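Local coordinates for protein VP1 (New Jersey polyomavirus-2013, PDB 6Y5Y) that forms the pentameric building blocks of the polyomavirus capsid and binds the sialylated glycan 3'-sialyllactose, consistent with a role in attachment to host cells, at residues D[37-42]-D[106-111]. Sequence-based numbering, arbitrary orientation.
With MG (magnesium ion), chain B.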
loop_
_atom_site.group_PDB
_atom_site.type_symbol
_atom_site.label_atom_id
_atom_site.label_comp_id
_atom_site.label_asym_id
_atom_site.label_seq_id
_atom_site.Cartn_x
_atom_site.Cartn_y
_atom_site.Cartn_z
ATOM N N ALA D 37 28.075 28.784 13.392
ATOM C CA ALA D 37 28.137 27.444 13.959
ATOM C C ALA D 37 27.527 26.367 13.066
ATOM O O ALA D 37 27.726 25.180 13.342
ATOM C CB ALA D 37 27.444 27.418 15.325
ATOM N N THR D 38 26.793 26.733 12.019
ATOM C CA THR D 38 26.213 25.755 11.108
ATOM C C THR D 38 26.735 25.978 9.695
ATOM O O THR D 38 27.244 27.049 9.361
ATOM C CB THR D 38 24.681 25.821 11.101
ATOM O OG1 THR D 38 24.254 26.939 10.314
ATOM C CG2 THR D 38 24.139 25.973 12.518
ATOM N N THR D 39 26.609 24.937 8.871
ATOM C CA THR D 39 26.923 25.015 7.451
ATOM C C THR D 39 26.035 24.031 6.700
ATOM O O THR D 39 25.449 23.119 7.290
ATOM C CB THR D 39 28.407 24.732 7.167
ATOM O OG1 THR D 39 28.747 25.257 5.878
ATOM C CG2 THR D 39 28.697 23.230 7.175
ATOM N N GLU D 40 25.928 24.233 5.387
ATOM C CA GLU D 40 25.110 23.385 4.531
ATOM C C GLU D 40 25.938 22.897 3.355
ATOM O O GLU D 40 26.781 23.632 2.835
ATOM C CB GLU D 40 23.877 24.123 4.009
ATOM C CG GLU D 40 22.818 24.355 5.061
ATOM C CD GLU D 40 21.518 24.844 4.467
ATOM O OE1 GLU D 40 21.505 25.162 3.259
ATOM O OE2 GLU D 40 20.509 24.908 5.205
ATOM N N ILE D 41 25.681 21.658 2.938
ATOM C CA ILE D 41 26.415 21.002 1.861
ATOM C C ILE D 41 25.409 20.460 0.857
ATOM O O ILE D 41 24.461 19.768 1.241
ATOM C CB ILE D 41 27.304 19.862 2.399
ATOM C CG1 ILE D 41 28.297 20.402 3.433
ATOM C CG2 ILE D 41 28.032 19.166 1.274
ATOM C CD1 ILE D 41 29.159 21.519 2.907
ATOM N N GLU D 42 25.619 20.763 -0.425
ATOM C CA GLU D 42 24.791 20.238 -1.502
ATOM C C GLU D 42 25.656 19.453 -2.475
ATOM O O GLU D 42 26.820 19.801 -2.704
ATOM C CB GLU D 42 24.079 21.352 -2.261
ATOM C CG GLU D 42 23.058 22.120 -1.451
ATOM C CD GLU D 42 22.457 23.260 -2.246
ATOM O OE1 GLU D 42 23.104 24.329 -2.331
ATOM O OE2 GLU D 42 21.345 23.081 -2.798
ATOM N N MET D 106 36.607 20.244 17.901
ATOM C CA MET D 106 35.288 20.416 17.324
ATOM C C MET D 106 35.141 19.500 16.116
ATOM O O MET D 106 36.106 19.250 15.384
ATOM C CB MET D 106 35.043 21.871 16.922
ATOM C CG MET D 106 34.827 22.800 18.119
ATOM S SD MET D 106 34.297 24.432 17.583
ATOM C CE MET D 106 35.715 24.941 16.604
ATOM N N MET D 107 33.926 18.986 15.925
ATOM C CA MET D 107 33.589 18.191 14.754
ATOM C C MET D 107 32.275 18.683 14.171
ATOM O O MET D 107 31.366 19.074 14.909
ATOM C CB MET D 107 33.474 16.695 15.088
ATOM C CG MET D 107 34.758 16.051 15.581
ATOM S SD MET D 107 34.574 14.302 15.994
ATOM C CE MET D 107 34.538 13.570 14.369
ATOM N N TRP D 108 32.177 18.643 12.844
ATOM C CA TRP D 108 30.906 18.884 12.178
ATOM C C TRP D 108 29.951 17.735 12.471
ATOM O O TRP D 108 30.321 16.563 12.353
ATOM C CB TRP D 108 31.112 19.034 10.670
ATOM C CG TRP D 108 31.745 20.339 10.301
ATOM C CD1 TRP D 108 33.000 20.528 9.806
ATOM C CD2 TRP D 108 31.154 21.639 10.412
ATOM N NE1 TRP D 108 33.227 21.869 9.592
ATOM C CE2 TRP D 108 32.108 22.571 9.958
ATOM C CE3 TRP D 108 29.908 22.104 10.846
ATOM C CZ2 TRP D 108 31.860 23.941 9.931
ATOM C CZ3 TRP D 108 29.658 23.466 10.815
ATOM C CH2 TRP D 108 30.633 24.370 10.362
ATOM N N GLU D 109 28.732 18.079 12.876
ATOM C CA GLU D 109 27.696 17.117 13.232
ATOM C C GLU D 109 26.562 17.255 12.232
ATOM O O GLU D 109 25.954 18.325 12.129
ATOM C CB GLU D 109 27.179 17.366 14.653
ATOM C CG GLU D 109 25.985 16.487 15.030
ATOM C CD GLU D 109 25.414 16.842 16.400
ATOM O OE1 GLU D 109 25.847 17.859 16.992
ATOM O OE2 GLU D 109 24.537 16.100 16.879
ATOM N N ALA D 110 26.282 16.184 11.495
ATOM C CA ALA D 110 25.209 16.200 10.508
ATOM C C ALA D 110 23.867 16.108 11.227
ATOM O O ALA D 110 23.604 15.134 11.944
ATOM C CB ALA D 110 25.380 15.050 9.515
ATOM N N VAL D 111 23.026 17.121 11.039
ATOM C CA VAL D 111 21.782 17.250 11.784
ATOM C C VAL D 111 20.581 16.789 10.969
ATOM O O VAL D 111 19.692 16.114 11.491
ATOM C CB VAL D 111 21.614 18.711 12.254
ATOM C CG1 VAL D 111 20.217 18.948 12.779
ATOM C CG2 VAL D 111 22.645 19.018 13.324
HETATM MG MG MG B . 19.975 25.105 -3.018
#
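Thr-39 turns OG1 anti to its main-chain nitrogen (chi1 -160°), which leaves the methyl CG2 to lie over the Trp-108 ring. Trp-108 carries CG opposite its own carbonyl carbon (chi1 -73°), and the six-membered half of the indole reaches across to strand 28-45. CG2 of Thr-39 stands 3.9 Å from the centroid of that six-membered ring, 16° off the ring normal. This is a CH-pi contact over one face, displaced toward the rim. The two side chains meet at about a right angle. Thr-39 CB adds a contact of 3.9 Å to Trp-108 CH2. The backbone carbonyl oxygen of Ala-37 comes obliquely to Trp-108 CZ3, at 3.6 Å. At the far end of the indole, NE1 of Trp-108 is hydrogen-bonded to Pro-94 O, which helps fix the ring's rotation. Leu-93 and Leu-96 also touch the indole. Further along 37-42, Glu-42 OE2 binds a magnesium ion at 2.5 Å and is also hydrogen-bonded to Tyr-299 OH. This metal site is separate from the ring contact. The backbones of 37-42 and 106-111 do not pair directly: Thr-39 makes backbone hydrogen bonds with Leu-304, and Met-107 with Arg-307, both on strand 291-310. The indole thus bridges two strands that share a neighbour in the antiparallel beta-sheet framework of the VP1 jelly-roll fold.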